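Local coordinates for Tle cognate immunity protein 4 C-terminal domain-containing protein (Pseudomonas aeruginosa PAO1, PDB 4R1D) that probably acts as the immunity protein of the lipase effector Tle4 of the H2 type VI secretion system, binding it for self-protection, at residues L191-D196 / G224-L228; R213-V219 / W288-D293. One frame throughout, in Å; residues are numbered along the deposited sequence.

Contact 1. Residues L191-D196 / G224-L228; sequences LLERVD and GEEYL
Asp-196 OD1 receives the hydroxyl of Tyr-227, with 2.7 Å between OD1 and OH, and the same oxygen also takes a salt bridge from Lys-214 and a weak hydrogen bond from Gln-200. The tyrosine approaches on the anti side of the carboxylate, 24° out of its plane, while Asp-196 OD1 sits at the edge of the phenol ring. Tyr-227 turns CG away from its own backbone N (chi1 -151°), which carries the ring out to the helix. On the way the ring is gripped by two aliphatic side chains, neither squarely over a face: Val-195 CG2 packs tightly against Tyr-227 CD2 at 3.4 Å, and Leu-192 CD2 reaches the same CD2 at 3.7 Å. This is a helix laid on one face of an antiparallel sheet, the short axes of 191-196 and 225-228 passing 8.6 Å apart and running 28° from parallel. Strand alternation divides the residues: Glu-225 and Tyr-227 point to this helix, while Glu-226 turns away toward His-217. What Glu-226 offers the helix is its carbonyl, with Leu-192 CD2 3.4 Å from Glu-226 O. Leu-191 plays a similar part one residue earlier on the strand, placing CD2 3.6 Å from Glu-225 O. The Glu-225 side chain crosses that of Leu-192 at about a right angle, Glu-225 OE1 lying 3.7 Å from Leu-192 CG. Leu-192 N donates to a water at 3.0 Å, which lies between it and the Glu-225 carboxylate, although the water-carboxylate separation is too short to be trusted. Leu-191 and Val-195 also pack against Trp-96 and Ala-95, respectively, of the partner chain of the complex.

Contact 2. Residues R213-V219 / W288-D293; sequences RKGKHPV and WDTIVD
Beyond strand 209-214 the backbone turns a corner at Gly-215 and then swings beside the end of helix 281-292, bringing the CA atoms of Val-219 and Asp-293 to 5.6 Å. The setting is an antiparallel sheet whose outermost strand within this chain and following loop are fastened to a helix packed on it. A bidentate salt bridge makes the first fastening. Arg-213, its chain bent at chi3, meets Asp-289 end-on: NH1 bonds OD1 at 2.9 Å and NH2 bonds OD2 at 2.7 Å. Both carboxylate oxygens offer their syn lone pairs, and the two flat groups lie only 13° from coplanar, so the pairing fixes the rotation of each. Arg-213 NH1 has a second carboxylate partner in Glu-226. The next fastening is a His-carboxylate hydrogen bond. With CG anti to the backbone N (chi1 -173°), His-217 extends its ring toward the helix, and NE2 donates almost straight to Asp-293 OD1 at 2.7 Å, the N-H...O angle being 171°. The oxygen lies in the imidazole plane, but the ring approaches from outside the carboxylate plane, on the syn side. Since ND1 of His-217 is hydrogen-bonded to Glu-226, which also receives Trp-288 NE1, carboxylates at both nitrogens would probably favour a protonated imidazole, though its charge is not observed. Val-292 CG1 sits over one face of that ring, displaced toward its rim, in a CH-pi contact, 4.1 Å from the centroid of His-217, and its CG2 branch rests over the Trp-288 ring. Val-219 continues the apolar side, crossing Val-292 at about a right angle with CG2 3.8 Å from Val-292 CG1. Asp-293 OD1 takes a further hydrogen bond, from a water 2.7 Å away that also points weakly to Pro-218 O.

In the fold
Both contacts belong to one corner of the C-terminal domain, their centres 12 Å apart, and both are partly buried. They join different helices to neighbouring strands of the same sheet: contact 1 seats helix 191-205 on strand 225-233, and contact 2 ties the end of strand 209-214 and its loop to helix 281-292. Contact 1 rests mainly on aliphatic and aromatic packing, and its helix also meets the partner chain. Contact 2 relies far more on charge, and no other protein chain touches it. Glu-226 connects them, since it turns from the first helix toward the second, and polar residues of each contact find partners in the other.

Contact 1. Residues L191-D196 / G224-L228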
loop_
_atom_site.group_PDB
_atom_site.type_symbol
_atom_site.label_atom_id
_atom_site.label_comp_id
_atom_site.label_asym_id
_atom_site.label_seq_id
_atom_site.Cartn_x
_atom_site.Cartn_y
_atom_site.Cartn_z
ATOM N N LEU B 191 -10.463 -3.754 -21.751
ATOM C CA LEU B 191 -9.202 -3.027 -21.795
ATOM C C LEU B 191 -9.224 -1.716 -22.582
ATOM O O LEU B 191 -8.810 -0.688 -22.075
ATOM C CB LEU B 191 -8.109 -3.928 -22.353
ATOM C CG LEU B 191 -6.802 -3.200 -22.643
ATOM C CD1 LEU B 191 -6.163 -2.734 -21.352
ATOM C CD2 LEU B 191 -5.881 -4.152 -23.386
ATOM N N LEU B 192 -9.676 -1.745 -23.828
ATOM C CA LEU B 192 -9.599 -0.528 -24.630
ATOM C C LEU B 192 -10.454 0.583 -24.043
ATOM O O LEU B 192 -10.003 1.730 -23.932
ATOM C CB LEU B 192 -9.989 -0.785 -26.084
ATOM C CG LEU B 192 -9.160 -1.830 -26.830
ATOM C CD1 LEU B 192 -9.396 -1.715 -28.332
ATOM C CD2 LEU B 192 -7.681 -1.687 -26.499
ATOM N N GLU B 193 -11.679 0.241 -23.647
ATOM C CA GLU B 193 -12.575 1.235 -23.055
ATOM C C GLU B 193 -12.006 1.759 -21.742
ATOM O O GLU B 193 -12.197 2.923 -21.403
ATOM C CB GLU B 193 -13.981 0.657 -22.842
ATOM C CG GLU B 193 -14.116 -0.257 -21.636
ATOM C CD GLU B 193 -15.518 -0.836 -21.493
ATOM O OE1 GLU B 193 -15.784 -1.498 -20.468
ATOM O OE2 GLU B 193 -16.350 -0.631 -22.405
ATOM N N ARG B 194 -11.295 0.895 -21.018
ATOM C CA ARG B 194 -10.756 1.221 -19.702
ATOM C C ARG B 194 -9.644 2.264 -19.751
ATOM O O ARG B 194 -9.651 3.236 -18.976
ATOM C CB ARG B 194 -10.218 -0.052 -19.035
ATOM C CG ARG B 194 -9.498 0.155 -17.719
ATOM C CD ARG B 194 -8.838 -1.162 -17.257
ATOM N NE ARG B 194 -9.723 -2.299 -17.483
ATOM C CZ ARG B 194 -9.321 -3.477 -17.957
ATOM N NH1 ARG B 194 -8.042 -3.677 -18.241
ATOM N NH2 ARG B 194 -10.202 -4.455 -18.148
ATOM N N VAL B 195 -8.688 2.061 -20.652
ATOM C CA VAL B 195 -7.463 2.863 -20.634
ATOM C C VAL B 195 -7.429 4.014 -21.616
ATOM O O VAL B 195 -6.531 4.840 -21.552
ATOM C CB VAL B 195 -6.204 2.013 -20.938
ATOM C CG1 VAL B 195 -6.067 0.895 -19.955
ATOM C CG2 VAL B 195 -6.244 1.493 -22.369
ATOM N N ASP B 196 -8.383 4.061 -22.538
ATOM C CA ASP B 196 -8.296 5.034 -23.621
ATOM C C ASP B 196 -8.238 6.479 -23.129
ATOM O O ASP B 196 -7.423 7.269 -23.610
ATOM C CB ASP B 196 -9.419 4.863 -24.630
ATOM C CG ASP B 196 -9.211 5.724 -25.852
ATOM O OD1 ASP B 196 -8.281 5.426 -26.632
ATOM O OD2 ASP B 196 -9.957 6.705 -26.023
ATOM N N GLY B 224 -8.527 -11.676 -27.851
ATOM C CA GLY B 224 -7.772 -10.614 -27.200
ATOM C C GLY B 224 -7.854 -9.270 -27.905
ATOM O O GLY B 224 -8.077 -9.202 -29.112
ATOM N N GLU B 225 -7.687 -8.192 -27.141
ATOM C CA GLU B 225 -7.555 -6.859 -27.710
ATOM C C GLU B 225 -6.311 -6.226 -27.110
ATOM O O GLU B 225 -5.913 -6.584 -26.008
ATOM C CB GLU B 225 -8.804 -6.022 -27.430
ATOM C CG GLU B 225 -10.059 -6.645 -28.052
ATOM C CD GLU B 225 -11.257 -5.704 -28.091
ATOM O OE1 GLU B 225 -11.359 -4.817 -27.216
ATOM O OE2 GLU B 225 -12.097 -5.862 -29.005
ATOM N N GLU B 226 -5.685 -5.310 -27.834
ATOM C CA GLU B 226 -4.418 -4.757 -27.372
ATOM C C GLU B 226 -4.331 -3.255 -27.567
ATOM O O GLU B 226 -5.017 -2.680 -28.404
ATOM C CB GLU B 226 -3.248 -5.434 -28.089
ATOM C CG GLU B 226 -3.111 -5.013 -29.530
ATOM C CD GLU B 226 -2.042 -5.795 -30.273
ATOM O OE1 GLU B 226 -1.256 -6.525 -29.624
ATOM O OE2 GLU B 226 -2.002 -5.677 -31.513
ATOM N N TYR B 227 -3.446 -2.638 -26.797
ATOM C CA TYR B 227 -3.218 -1.218 -26.860
ATOM C C TYR B 227 -1.733 -1.084 -26.591
ATOM O O TYR B 227 -1.249 -1.523 -25.551
ATOM C CB TYR B 227 -4.037 -0.523 -25.759
ATOM C CG TYR B 227 -4.463 0.891 -26.086
ATOM C CD1 TYR B 227 -3.600 1.770 -26.721
ATOM C CD2 TYR B 227 -5.735 1.339 -25.763
ATOM C CE1 TYR B 227 -3.992 3.070 -27.019
ATOM C CE2 TYR B 227 -6.137 2.637 -26.058
ATOM C CZ TYR B 227 -5.257 3.496 -26.686
ATOM O OH TYR B 227 -5.642 4.784 -26.990
ATOM N N LEU B 228 -0.998 -0.506 -27.534
ATOM C CA LEU B 228 0.459 -0.486 -27.450
ATOM C C LEU B 228 0.964 0.943 -27.561
ATOM O O LEU B 228 0.705 1.614 -28.562
ATOM C CB LEU B 228 1.064 -1.308 -28.604
ATOM C CG LEU B 228 1.308 -2.812 -28.454
ATOM C CD1 LEU B 228 0.122 -3.571 -27.910
ATOM C CD2 LEU B 228 1.741 -3.402 -29.797
HETATM O O HOH W 1 -10.594 -4.302 -24.983
#

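Contact 2. Residues R213-V219 / W288-D293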
loop_
_atom_site.group_PDB
_atom_site.type_symbol
_atom_site.label_atom_id
_atom_site.label_comp_id
_atom_site.label_asym_id
_atom_site.label_seq_id
_atom_site.Cartn_x
_atom_site.Cartn_y
_atom_site.Cartn_z
ATOM N N ARG B 213 -0.120 0.940 -31.711
ATOM C CA ARG B 213 -1.133 0.005 -32.149
ATOM C C ARG B 213 -2.312 -0.002 -31.192
ATOM O O ARG B 213 -2.141 0.094 -29.974
ATOM C CB ARG B 213 -0.517 -1.399 -32.219
ATOM C CG ARG B 213 -0.874 -2.197 -33.447
ATOM C CD ARG B 213 -0.542 -3.674 -33.229
ATOM N NE ARG B 213 0.793 -4.049 -33.687
ATOM C CZ ARG B 213 1.377 -5.205 -33.376
ATOM N NH1 ARG B 213 0.752 -6.073 -32.587
ATOM N NH2 ARG B 213 2.589 -5.492 -33.838
ATOM N N LYS B 214 -3.514 -0.112 -31.739
ATOM C CA LYS B 214 -4.711 -0.236 -30.916
ATOM C C LYS B 214 -5.772 -1.004 -31.683
ATOM O O LYS B 214 -6.182 -0.585 -32.764
ATOM C CB LYS B 214 -5.254 1.141 -30.517
ATOM C CG LYS B 214 -6.645 1.081 -29.884
ATOM C CD LYS B 214 -7.180 2.462 -29.529
ATOM C CE LYS B 214 -8.549 2.352 -28.874
ATOM N NZ LYS B 214 -9.225 3.671 -28.733
ATOM N N GLY B 215 -6.219 -2.125 -31.131
ATOM C CA GLY B 215 -7.291 -2.870 -31.762
ATOM C C GLY B 215 -7.321 -4.321 -31.351
ATOM O O GLY B 215 -6.794 -4.685 -30.307
ATOM N N LYS B 216 -7.939 -5.153 -32.184
ATOM C CA LYS B 216 -8.063 -6.572 -31.881
ATOM C C LYS B 216 -6.758 -7.317 -32.123
ATOM O O LYS B 216 -5.994 -6.981 -33.031
ATOM C CB LYS B 216 -9.185 -7.198 -32.709
ATOM C CG LYS B 216 -10.507 -6.477 -32.560
ATOM C CD LYS B 216 -11.648 -7.287 -33.133
ATOM C CE LYS B 216 -12.984 -6.607 -32.879
ATOM N NZ LYS B 216 -14.109 -7.382 -33.486
ATOM N N HIS B 217 -6.511 -8.325 -31.292
ATOM C CA HIS B 217 -5.356 -9.204 -31.446
ATOM C C HIS B 217 -5.757 -10.582 -30.959
ATOM O O HIS B 217 -5.343 -11.032 -29.898
ATOM C CB HIS B 217 -4.136 -8.688 -30.676
ATOM C CG HIS B 217 -2.884 -9.468 -30.942
ATOM N ND1 HIS B 217 -1.623 -8.933 -30.788
ATOM C CD2 HIS B 217 -2.702 -10.745 -31.353
ATOM C CE1 HIS B 217 -0.718 -9.848 -31.092
ATOM N NE2 HIS B 217 -1.348 -10.957 -31.443
ATOM N N PRO B 218 -6.610 -11.251 -31.737
ATOM C CA PRO B 218 -7.001 -12.615 -31.405
ATOM C C PRO B 218 -5.775 -13.506 -31.496
ATOM O O PRO B 218 -4.875 -13.215 -32.286
ATOM C CB PRO B 218 -8.002 -12.969 -32.511
ATOM C CG PRO B 218 -7.624 -12.090 -33.663
ATOM C CD PRO B 218 -7.125 -10.813 -33.049
ATOM N N VAL B 219 -5.730 -14.533 -30.653
ATOM C CA VAL B 219 -4.685 -15.552 -30.682
ATOM C C VAL B 219 -5.447 -16.860 -30.649
ATOM O O VAL B 219 -5.964 -17.284 -29.600
ATOM C CB VAL B 219 -3.742 -15.466 -29.461
ATOM C CG1 VAL B 219 -2.705 -16.591 -29.506
ATOM C CG2 VAL B 219 -3.068 -14.111 -29.411
ATOM N N TRP B 288 7.113 -8.857 -28.617
ATOM C CA TRP B 288 5.724 -8.833 -28.157
ATOM C C TRP B 288 4.816 -9.795 -28.940
ATOM O O TRP B 288 4.179 -10.671 -28.362
ATOM C CB TRP B 288 5.206 -7.400 -28.263
ATOM C CG TRP B 288 3.725 -7.230 -28.072
ATOM C CD1 TRP B 288 2.800 -6.972 -29.043
ATOM C CD2 TRP B 288 3.008 -7.272 -26.834
ATOM N NE1 TRP B 288 1.545 -6.854 -28.489
ATOM C CE2 TRP B 288 1.647 -7.029 -27.132
ATOM C CE3 TRP B 288 3.383 -7.482 -25.499
ATOM C CZ2 TRP B 288 0.659 -6.989 -26.142
ATOM C CZ3 TRP B 288 2.398 -7.446 -24.515
ATOM C CH2 TRP B 288 1.053 -7.204 -24.846
ATOM N N ASP B 289 4.748 -9.633 -30.256
ATOM C CA ASP B 289 3.892 -10.488 -31.070
ATOM C C ASP B 289 4.262 -11.957 -30.954
ATOM O O ASP B 289 3.390 -12.824 -30.881
ATOM C CB ASP B 289 3.930 -10.077 -32.544
ATOM C CG ASP B 289 3.136 -8.820 -32.821
ATOM O OD1 ASP B 289 2.135 -8.592 -32.119
ATOM O OD2 ASP B 289 3.514 -8.064 -33.740
ATOM N N THR B 290 5.557 -12.237 -30.945
ATOM C CA THR B 290 6.008 -13.625 -30.901
ATOM C C THR B 290 5.553 -14.309 -29.606
ATOM O O THR B 290 5.031 -15.428 -29.627
ATOM C CB THR B 290 7.537 -13.713 -31.090
ATOM O OG1 THR B 290 7.892 -13.065 -32.323
ATOM C CG2 THR B 290 8.000 -15.172 -31.125
ATOM N N ILE B 291 5.724 -13.624 -28.480
ATOM C CA ILE B 291 5.253 -14.166 -27.208
ATOM C C ILE B 291 3.731 -14.290 -27.136
ATOM O O ILE B 291 3.200 -15.342 -26.790
ATOM C CB ILE B 291 5.746 -13.330 -26.014
ATOM C CG1 ILE B 291 7.259 -13.457 -25.859
ATOM C CG2 ILE B 291 5.082 -13.809 -24.736
ATOM C CD1 ILE B 291 7.830 -12.569 -24.772
ATOM N N VAL B 292 3.025 -13.207 -27.439
ATOM C CA VAL B 292 1.569 -13.203 -27.298
ATOM C C VAL B 292 0.930 -14.236 -28.227
ATOM O O VAL B 292 0.024 -14.952 -27.840
ATOM C CB VAL B 292 0.994 -11.789 -27.547
ATOM C CG1 VAL B 292 -0.517 -11.829 -27.752
ATOM C CG2 VAL B 292 1.377 -10.858 -26.376
ATOM N N ASP B 293 1.436 -14.335 -29.445
ATOM C CA ASP B 293 0.868 -15.278 -30.399
ATOM C C ASP B 293 1.100 -16.741 -29.997
ATOM O O ASP B 293 0.514 -17.640 -30.587
ATOM C CB ASP B 293 1.401 -15.011 -31.806
ATOM C CG ASP B 293 0.785 -13.781 -32.440
ATOM O OD1 ASP B 293 -0.360 -13.415 -32.085
ATOM O OD2 ASP B 293 1.452 -13.174 -33.304
HETATM O O HOH W 2 -2.150 -14.891 -33.510
#